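Local coordinates for N-acyl-D-glutamate deacylase (PDB 3GIP), which hydrolyses N-acyl-D-glutamate to D-glutamate and a carboxylate, probably with its bound zinc, as a member of the amidohydrolase superfamily, at residues A[217-222]-A[228-233]; A[224-229]-A[247-252]; A[262-267]-A[352-357]. All coordinates share one frame; numbering follows the deposited sequence.

Contact 1 of 3, residues A[217-222]-A[228-233]; sequences SHIRNE and AAVEEV. With ZN (zinc ion), chain F.
I219, A229 and R220 carry most of this contact. The methyl of A229 points from helix 226-240 into the chain just after strand 214-218. It packs against I219, whose CD1 lies 3.6 Å from A229 CB. The same A229 CB sits 3.2 Å from N221 O, so the helix comes close to the backbone here. CG1 of I219 is placed between its backbone N and carbonyl carbon (chi1 65°). This sends CD1 on to V230 CG2 and leaves I219 CG2 facing V233. V233 CG1 also covers S217, whose hydroxyl is bonded to T186.

R220 and E232 close the more exposed edge with a side-on salt bridge. R220 NE meets the syn lone pair of E232 OE1 at 2.9 Å, and R220 NH2 reaches E232 OE2 at the same distance. The guanidinium and carboxylate planes are 28° apart, nearly coplanar. Two bonds, one to each oxygen, restrain how either group can turn. R220 NH1 and NH2 have further acceptors in A194 O and A196 O. One water joins the two backbones to the salt bridge: it accepts from R220 N and donates to A229 O and to E232 OE1.

H218 turns away from the helix and binds zinc through ND1 at 2.0 Å. The arrangement is a strand-loop-helix step of a beta-alpha-beta unit in the amidohydrolase TIM barrel, with a metal ligand at the C-terminal end of its strand.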
loop_
_atom_site.group_PDB
_atom_site.type_symbol
_atom_site.label_atom_id
_atom_site.label_comp_id
_atom_site.label_asym_id
_atom_site.label_seq_id
_atom_site.Cartn_x
_atom_site.Cartn_y
_atom_site.Cartn_z
ATOM N N SER A 217 -2.660 -7.888 -6.968
ATOM C CA SER A 217 -3.587 -7.473 -8.001
ATOM C C SER A 217 -4.757 -6.574 -7.662
ATOM O O SER A 217 -5.476 -6.795 -6.686
ATOM C CB SER A 217 -4.143 -8.723 -8.702
ATOM O OG SER A 217 -5.084 -8.385 -9.714
ATOM N N HIS A 218 -4.914 -5.539 -8.481
ATOM C CA HIS A 218 -6.065 -4.664 -8.390
ATOM C C HIS A 218 -6.849 -5.437 -9.447
ATOM O O HIS A 218 -6.558 -5.347 -10.646
ATOM C CB HIS A 218 -5.729 -3.247 -8.868
ATOM C CG HIS A 218 -6.929 -2.363 -9.015
ATOM N ND1 HIS A 218 -6.947 -1.049 -8.590
ATOM C CD2 HIS A 218 -8.145 -2.597 -9.564
ATOM C CE1 HIS A 218 -8.123 -0.516 -8.872
ATOM N NE2 HIS A 218 -8.867 -1.434 -9.464
ATOM N N ILE A 219 -7.807 -6.238 -8.996
ATOM C CA ILE A 219 -8.572 -7.096 -9.892
ATOM C C ILE A 219 -9.387 -6.418 -10.996
ATOM O O ILE A 219 -9.610 -5.207 -10.981
ATOM C CB ILE A 219 -9.432 -8.086 -9.068
ATOM C CG1 ILE A 219 -10.489 -7.344 -8.251
ATOM C CG2 ILE A 219 -8.516 -8.866 -8.116
ATOM C CD1 ILE A 219 -11.311 -8.268 -7.370
ATOM N N ARG A 220 -9.823 -7.227 -11.959
ATOM C CA ARG A 220 -10.541 -6.732 -13.132
ATOM C C ARG A 220 -11.752 -5.847 -12.864
ATOM O O ARG A 220 -11.943 -4.831 -13.533
ATOM C CB ARG A 220 -10.934 -7.909 -14.028
ATOM C CG ARG A 220 -11.402 -7.498 -15.419
ATOM C CD ARG A 220 -11.523 -8.715 -16.327
ATOM N NE ARG A 220 -10.233 -9.373 -16.529
ATOM C CZ ARG A 220 -9.328 -8.990 -17.427
ATOM N NH1 ARG A 220 -9.572 -7.953 -18.217
ATOM N NH2 ARG A 220 -8.174 -9.642 -17.528
ATOM N N ASN A 221 -12.573 -6.232 -11.895
ATOM C CA ASN A 221 -13.745 -5.440 -11.563
ATOM C C ASN A 221 -14.065 -5.643 -10.095
ATOM O O ASN A 221 -13.974 -6.756 -9.584
ATOM C CB ASN A 221 -14.933 -5.852 -12.431
ATOM C CG ASN A 221 -16.161 -5.011 -12.162
ATOM O OD1 ASN A 221 -16.980 -5.343 -11.305
ATOM N ND2 ASN A 221 -16.287 -3.901 -12.882
ATOM N N GLU A 222 -14.436 -4.562 -9.418
ATOM C CA GLU A 222 -14.738 -4.647 -7.998
ATOM C C GLU A 222 -16.188 -4.303 -7.688
ATOM O O GLU A 222 -16.523 -3.906 -6.569
ATOM C CB GLU A 222 -13.775 -3.745 -7.223
ATOM C CG GLU A 222 -12.311 -4.129 -7.456
ATOM C CD GLU A 222 -11.338 -3.366 -6.579
ATOM O OE1 GLU A 222 -11.150 -2.153 -6.806
ATOM O OE2 GLU A 222 -10.766 -3.984 -5.655
ATOM N N ALA A 228 -16.125 -12.885 -10.087
ATOM C CA ALA A 228 -15.396 -13.425 -11.231
ATOM C C ALA A 228 -13.961 -12.900 -11.228
ATOM O O ALA A 228 -13.025 -13.617 -11.588
ATOM C CB ALA A 228 -16.094 -13.026 -12.525
ATOM N N ALA A 229 -13.794 -11.647 -10.812
ATOM C CA ALA A 229 -12.476 -11.017 -10.770
ATOM C C ALA A 229 -11.545 -11.691 -9.768
ATOM O O ALA A 229 -10.361 -11.883 -10.043
ATOM C CB ALA A 229 -12.618 -9.538 -10.446
ATOM N N VAL A 230 -12.072 -12.044 -8.600
ATOM C CA VAL A 230 -11.262 -12.720 -7.596
ATOM C C VAL A 230 -10.918 -14.121 -8.098
ATOM O O VAL A 230 -9.783 -14.576 -7.963
ATOM C CB VAL A 230 -12.010 -12.815 -6.241
ATOM C CG1 VAL A 230 -11.297 -13.786 -5.305
ATOM C CG2 VAL A 230 -12.076 -11.435 -5.598
ATOM N N GLU A 231 -11.902 -14.805 -8.677
ATOM C CA GLU A 231 -11.687 -16.148 -9.208
ATOM C C GLU A 231 -10.594 -16.130 -10.277
ATOM O O GLU A 231 -9.779 -17.047 -10.356
ATOM C CB GLU A 231 -12.995 -16.691 -9.800
ATOM C CG GLU A 231 -12.868 -17.972 -10.637
ATOM C CD GLU A 231 -12.264 -19.144 -9.878
ATOM O OE1 GLU A 231 -12.279 -19.132 -8.627
ATOM O OE2 GLU A 231 -11.782 -20.093 -10.542
ATOM N N GLU A 232 -10.575 -15.076 -11.087
ATOM C CA GLU A 232 -9.580 -14.954 -12.149
ATOM C C GLU A 232 -8.148 -14.955 -11.620
ATOM O O GLU A 232 -7.284 -15.655 -12.154
ATOM C CB GLU A 232 -9.826 -13.680 -12.969
ATOM C CG GLU A 232 -8.708 -13.359 -13.961
ATOM C CD GLU A 232 -9.023 -12.173 -14.851
ATOM O OE1 GLU A 232 -9.787 -11.286 -14.419
ATOM O OE2 GLU A 232 -8.492 -12.117 -15.983
ATOM N N VAL A 233 -7.885 -14.175 -10.576
ATOM C CA VAL A 233 -6.533 -14.128 -10.035
ATOM C C VAL A 233 -6.210 -15.350 -9.178
ATOM O O VAL A 233 -5.044 -15.722 -9.040
ATOM C CB VAL A 233 -6.276 -12.827 -9.230
ATOM C CG1 VAL A 233 -6.405 -11.624 -10.150
ATOM C CG2 VAL A 233 -7.240 -12.719 -8.063
HETATM ZN ZN ZN F . -5.719 -0.242 -7.220
HETATM O O HOH W 1 -9.341 -10.142 -11.960
#

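Contact 2 of 3, residues A[224-229]-A[247-252]; sequences DGVEAA and SHHKCM. With ZN (zinc ion), chain F; FMT (formic acid), chain D.
V226 lays its CG2 methyl over the backbone of the loop 247-252, 3.7 Å from K250 O. The isopropyl group is the one side chain of 224-229 that does the packing. With CG2 anti to the backbone N and CG1 at chi1 69°, the two methyls are split between different neighbours. CG2 also approaches H249 CE1, coming obliquely to the ring at 4.3 Å. CG1 faces C251 SG at a looser 4.4 Å. No hydrogen bond crosses between the segments. H249 NE2 is tied to T263 OG1.

K250 points away from the helix, toward the metal site. It is bent at chi3 and chi4, which folds its ammonium back to H248 O at 2.9 Å. K250 NZ also donates to O2 of a formate, probably from the crystallisation liquor, at 2.7 Å and forms a salt bridge with E222. The formate oxygen lies over one face of the H248 ring, offset toward its rim, while S247 CB covers the opposite face. H248 NE2 binds the zinc at 2.1 Å.

G225 is the N-cap of helix 226-240, so V226 stands in the first turn. The zinc-binding loop follows strand 243-246 of the amidohydrolase TIM barrel and runs on to helix 260-272, which H249 and C251 both touch.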
loop_
_atom_site.group_PDB
_atom_site.type_symbol
_atom_site.label_atom_id
_atom_site.label_comp_id
_atom_site.label_asym_id
_atom_site.label_seq_id
_atom_site.Cartn_x
_atom_site.Cartn_y
_atom_site.Cartn_z
ATOM N N ASP A 224 -20.067 -5.347 -10.007
ATOM C CA ASP A 224 -20.872 -6.476 -10.462
ATOM C C ASP A 224 -20.068 -7.735 -10.794
ATOM O O ASP A 224 -20.565 -8.851 -10.655
ATOM C CB ASP A 224 -21.703 -6.077 -11.684
ATOM C CG ASP A 224 -22.783 -5.065 -11.355
ATOM O OD1 ASP A 224 -22.882 -4.640 -10.182
ATOM O OD2 ASP A 224 -23.537 -4.693 -12.278
ATOM N N GLY A 225 -18.828 -7.564 -11.236
ATOM C CA GLY A 225 -18.025 -8.726 -11.574
ATOM C C GLY A 225 -16.942 -9.057 -10.568
ATOM O O GLY A 225 -15.973 -9.734 -10.909
ATOM N N VAL A 226 -17.109 -8.614 -9.324
ATOM C CA VAL A 226 -16.102 -8.854 -8.297
ATOM C C VAL A 226 -15.813 -10.327 -8.009
ATOM O O VAL A 226 -14.658 -10.701 -7.814
ATOM C CB VAL A 226 -16.462 -8.121 -6.972
ATOM C CG1 VAL A 226 -17.683 -8.749 -6.326
ATOM C CG2 VAL A 226 -15.263 -8.138 -6.027
ATOM N N GLU A 227 -16.842 -11.170 -7.984
ATOM C CA GLU A 227 -16.601 -12.586 -7.722
ATOM C C GLU A 227 -15.791 -13.224 -8.846
ATOM O O GLU A 227 -14.876 -14.003 -8.596
ATOM C CB GLU A 227 -17.922 -13.337 -7.522
ATOM C CG GLU A 227 -18.567 -13.057 -6.171
ATOM C CD GLU A 227 -19.822 -13.877 -5.932
ATOM O OE1 GLU A 227 -19.749 -15.121 -6.028
ATOM O OE2 GLU A 227 -20.881 -13.278 -5.640
ATOM N N ALA A 228 -16.125 -12.885 -10.087
ATOM C CA ALA A 228 -15.396 -13.425 -11.231
ATOM C C ALA A 228 -13.961 -12.900 -11.228
ATOM O O ALA A 228 -13.025 -13.617 -11.588
ATOM C CB ALA A 228 -16.094 -13.026 -12.525
ATOM N N ALA A 229 -13.794 -11.647 -10.812
ATOM C CA ALA A 229 -12.476 -11.017 -10.770
ATOM C C ALA A 229 -11.545 -11.691 -9.768
ATOM O O ALA A 229 -10.361 -11.883 -10.043
ATOM C CB ALA A 229 -12.618 -9.538 -10.446
ATOM N N SER A 247 -5.374 -6.851 -3.776
ATOM C CA SER A 247 -5.283 -5.469 -3.323
ATOM C C SER A 247 -6.616 -4.822 -2.976
ATOM O O SER A 247 -7.639 -5.106 -3.600
ATOM C CB SER A 247 -4.591 -4.620 -4.392
ATOM O OG SER A 247 -3.271 -5.081 -4.628
ATOM N N HIS A 248 -6.570 -3.936 -1.984
ATOM C CA HIS A 248 -7.733 -3.182 -1.520
ATOM C C HIS A 248 -9.049 -3.878 -1.834
ATOM O O HIS A 248 -9.888 -3.363 -2.576
ATOM C CB HIS A 248 -7.714 -1.756 -2.114
ATOM C CG HIS A 248 -7.394 -1.687 -3.581
ATOM N ND1 HIS A 248 -8.080 -2.407 -4.535
ATOM C CD2 HIS A 248 -6.511 -0.916 -4.261
ATOM C CE1 HIS A 248 -7.639 -2.083 -5.736
ATOM N NE2 HIS A 248 -6.687 -1.178 -5.599
ATOM N N HIS A 249 -9.233 -5.056 -1.249
ATOM C CA HIS A 249 -10.433 -5.835 -1.497
ATOM C C HIS A 249 -11.677 -5.107 -1.016
ATOM O O HIS A 249 -11.730 -4.602 0.112
ATOM C CB HIS A 249 -10.322 -7.211 -0.845
ATOM C CG HIS A 249 -11.358 -8.178 -1.321
ATOM N ND1 HIS A 249 -11.804 -8.202 -2.626
ATOM C CD2 HIS A 249 -12.035 -9.153 -0.671
ATOM C CE1 HIS A 249 -12.715 -9.150 -2.757
ATOM N NE2 HIS A 249 -12.873 -9.741 -1.586
ATOM N N LYS A 250 -12.681 -5.074 -1.884
ATOM C CA LYS A 250 -13.915 -4.358 -1.600
ATOM C C LYS A 250 -15.016 -4.789 -2.556
ATOM O O LYS A 250 -14.758 -5.458 -3.559
ATOM C CB LYS A 250 -13.682 -2.863 -1.812
ATOM C CG LYS A 250 -13.475 -2.517 -3.294
ATOM C CD LYS A 250 -13.243 -1.033 -3.526
ATOM C CE LYS A 250 -11.813 -0.640 -3.241
ATOM N NZ LYS A 250 -10.857 -1.205 -4.254
ATOM N N CYS A 251 -16.237 -4.374 -2.234
ATOM C CA CYS A 251 -17.415 -4.635 -3.053
ATOM C C CYS A 251 -18.099 -3.283 -3.245
ATOM O O CYS A 251 -18.652 -2.711 -2.302
ATOM C CB CYS A 251 -18.353 -5.618 -2.353
ATOM S SG CYS A 251 -17.638 -7.265 -2.161
ATOM N N MET A 252 -18.043 -2.768 -4.469
ATOM C CA MET A 252 -18.621 -1.468 -4.789
ATOM C C MET A 252 -20.052 -1.528 -5.309
ATOM O O MET A 252 -20.408 -2.428 -6.070
ATOM C CB MET A 252 -17.735 -0.754 -5.812
ATOM C CG MET A 252 -16.316 -0.496 -5.314
ATOM S SD MET A 252 -15.315 0.367 -6.550
ATOM C CE MET A 252 -15.984 2.037 -6.398
HETATM ZN ZN ZN F . -5.719 -0.242 -7.220
HETATM C C FMT D . -9.178 2.118 -4.775
HETATM O O1 FMT D . -9.111 3.266 -4.411
HETATM O O2 FMT D . -9.548 1.169 -3.909
#

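Contact 3 of 3, residues A[262-267]-A[352-357]; sequences ATLANI and KRIFQH
L264 and I354 form the closest backbone pair, 7.8 Å apart between their CA atoms, where helix 260-272 faces the end of helix 348-356. In this amidohydrolase TIM barrel the two helices pack outside neighbouring parallel strands, 277-281 and 360-362. The gap between their backbones is filled by a few apolar side chains and one imidazole.

L264 has the most surface buried here. Its CG is anti to the carbonyl carbon (chi1 -66°), and the branch reaches across with both methyls. CD1 goes to the helix, 4.3 Å from I354 CA and 4.4 Å from I354 CG1. CD2 goes to the residue just past the helix, 3.7 Å from H357 CD2. The leucine and the histidine lie antiparallel, each extending past the other. The leucine methyl meets the ring obliquely.

I354 touches the leucine lightly and also packs on L279 and I281 of strand 277-281. I267, one turn after L264, adds a loose contact and rests on V277 of the same strand. H357 likewise lies on L279, so residues of both segments share this strand as a floor.

The imidazole has polar partners at both nitrogens. ND1 is hydrogen-bonded to C359 N, and NE2 to D268 OD1, which probably fixes the ring's orientation. I267 CG2 comes obliquely to that ring, 4.3 Å from H357 NE2.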
loop_
_atom_site.group_PDB
_atom_site.type_symbol
_atom_site.label_atom_id
_atom_site.label_comp_id
_atom_site.label_asym_id
_atom_site.label_seq_id
_atom_site.Cartn_x
_atom_site.Cartn_y
_atom_site.Cartn_z
ATOM N N ALA A 262 -18.623 -14.475 -0.449
ATOM C CA ALA A 262 -18.291 -15.410 -1.514
ATOM C C ALA A 262 -16.823 -15.317 -1.935
ATOM O O ALA A 262 -16.167 -16.343 -2.133
ATOM C CB ALA A 262 -19.191 -15.164 -2.719
ATOM N N THR A 263 -16.302 -14.099 -2.070
ATOM C CA THR A 263 -14.909 -13.940 -2.487
ATOM C C THR A 263 -13.936 -14.452 -1.434
ATOM O O THR A 263 -12.926 -15.075 -1.761
ATOM C CB THR A 263 -14.562 -12.469 -2.804
ATOM O OG1 THR A 263 -14.808 -11.657 -1.651
ATOM C CG2 THR A 263 -15.393 -11.963 -3.978
ATOM N N LEU A 264 -14.234 -14.183 -0.166
ATOM C CA LEU A 264 -13.376 -14.646 0.916
ATOM C C LEU A 264 -13.452 -16.166 1.033
ATOM O O LEU A 264 -12.479 -16.814 1.419
ATOM C CB LEU A 264 -13.785 -13.986 2.236
ATOM C CG LEU A 264 -13.548 -12.473 2.277
ATOM C CD1 LEU A 264 -14.111 -11.906 3.575
ATOM C CD2 LEU A 264 -12.056 -12.175 2.157
ATOM N N ALA A 265 -14.606 -16.734 0.699
ATOM C CA ALA A 265 -14.773 -18.183 0.754
ATOM C C ALA A 265 -13.898 -18.805 -0.329
ATOM O O ALA A 265 -13.295 -19.863 -0.130
ATOM C CB ALA A 265 -16.238 -18.559 0.531
ATOM N N ASN A 266 -13.823 -18.131 -1.472
ATOM C CA ASN A 266 -13.022 -18.607 -2.595
ATOM C C ASN A 266 -11.551 -18.510 -2.210
ATOM O O ASN A 266 -10.760 -19.421 -2.470
ATOM C CB ASN A 266 -13.310 -17.751 -3.829
ATOM C CG ASN A 266 -12.897 -18.427 -5.119
ATOM O OD1 ASN A 266 -12.372 -19.539 -5.111
ATOM N ND2 ASN A 266 -13.137 -17.754 -6.240
ATOM N N ILE A 267 -11.192 -17.398 -1.581
ATOM C CA ILE A 267 -9.825 -17.180 -1.127
ATOM C C ILE A 267 -9.454 -18.280 -0.134
ATOM O O ILE A 267 -8.359 -18.840 -0.191
ATOM C CB ILE A 267 -9.702 -15.790 -0.468
ATOM C CG1 ILE A 267 -9.740 -14.717 -1.562
ATOM C CG2 ILE A 267 -8.432 -15.699 0.365
ATOM C CD1 ILE A 267 -9.778 -13.291 -1.048
ATOM N N LYS A 352 -15.151 -3.722 7.312
ATOM C CA LYS A 352 -14.738 -4.250 8.601
ATOM C C LYS A 352 -14.660 -5.776 8.605
ATOM O O LYS A 352 -13.724 -6.348 9.171
ATOM C CB LYS A 352 -15.696 -3.759 9.694
ATOM C CG LYS A 352 -15.562 -2.271 9.997
ATOM C CD LYS A 352 -16.588 -1.818 11.031
ATOM C CE LYS A 352 -16.301 -0.408 11.512
ATOM N NZ LYS A 352 -17.355 0.076 12.451
ATOM N N ARG A 353 -15.631 -6.441 7.978
ATOM C CA ARG A 353 -15.618 -7.903 7.933
ATOM C C ARG A 353 -14.430 -8.416 7.127
ATOM O O ARG A 353 -13.821 -9.431 7.472
ATOM C CB ARG A 353 -16.907 -8.451 7.313
ATOM C CG ARG A 353 -18.156 -8.251 8.148
ATOM C CD ARG A 353 -19.255 -9.211 7.699
ATOM N NE ARG A 353 -19.671 -8.998 6.312
ATOM C CZ ARG A 353 -20.512 -8.044 5.917
ATOM N NH1 ARG A 353 -21.035 -7.210 6.804
ATOM N NH2 ARG A 353 -20.833 -7.922 4.634
ATOM N N ILE A 354 -14.113 -7.720 6.041
ATOM C CA ILE A 354 -12.993 -8.114 5.200
ATOM C C ILE A 354 -11.701 -7.973 5.997
ATOM O O ILE A 354 -10.837 -8.850 5.948
ATOM C CB ILE A 354 -12.926 -7.245 3.926
ATOM C CG1 ILE A 354 -14.153 -7.532 3.058
ATOM C CG2 ILE A 354 -11.641 -7.545 3.146
ATOM C CD1 ILE A 354 -14.296 -6.610 1.864
ATOM N N PHE A 355 -11.578 -6.881 6.748
ATOM C CA PHE A 355 -10.385 -6.666 7.554
ATOM C C PHE A 355 -10.206 -7.789 8.574
ATOM O O PHE A 355 -9.084 -8.160 8.907
ATOM C CB PHE A 355 -10.449 -5.324 8.288
ATOM C CG PHE A 355 -9.290 -5.095 9.218
ATOM C CD1 PHE A 355 -7.983 -5.140 8.736
ATOM C CD2 PHE A 355 -9.495 -4.880 10.576
ATOM C CE1 PHE A 355 -6.898 -4.979 9.597
ATOM C CE2 PHE A 355 -8.415 -4.717 11.445
ATOM C CZ PHE A 355 -7.117 -4.768 10.953
ATOM N N GLN A 356 -11.313 -8.332 9.067
ATOM C CA GLN A 356 -11.236 -9.405 10.048
ATOM C C GLN A 356 -10.685 -10.707 9.480
ATOM O O GLN A 356 -10.273 -11.586 10.234
ATOM C CB GLN A 356 -12.610 -9.650 10.673
ATOM C CG GLN A 356 -13.033 -8.544 11.616
ATOM C CD GLN A 356 -14.383 -8.807 12.249
ATOM O OE1 GLN A 356 -15.380 -8.984 11.552
ATOM N NE2 GLN A 356 -14.420 -8.832 13.578
ATOM N N HIS A 357 -10.675 -10.844 8.157
ATOM C CA HIS A 357 -10.153 -12.070 7.567
ATOM C C HIS A 357 -8.715 -12.259 8.052
ATOM O O HIS A 357 -7.931 -11.311 8.066
ATOM C CB HIS A 357 -10.197 -12.002 6.041
ATOM C CG HIS A 357 -9.795 -13.280 5.376
ATOM N ND1 HIS A 357 -8.481 -13.688 5.284
ATOM C CD2 HIS A 357 -10.537 -14.277 4.839
ATOM C CE1 HIS A 357 -8.431 -14.883 4.724
ATOM N NE2 HIS A 357 -9.666 -15.264 4.445
#

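Overall arrangement
Contacts 1 and 2 lie side by side, with centres about 6 Å apart, and share the start of helix 226-240. Each supplies one zinc ligand, H218 and H248, and C95 is a third. They are also joined by a salt bridge from K250 NZ to E222 OE1 at 2.7 Å. Contact 3 is more remote from the metal: the I354 side chain is about 14 Å from the zinc. Its centre is about 11 Å from that of contact 2. Probable hydrogen bonds link it to both others, H249 NE2 with T263 OG1 at 2.7 Å and E231 OE1 with N266 ND2 at 2.9 Å. Helix 260-272 thus touches helix 226-240 and the loop 247-252, and meets helix 348-356 in contact 3.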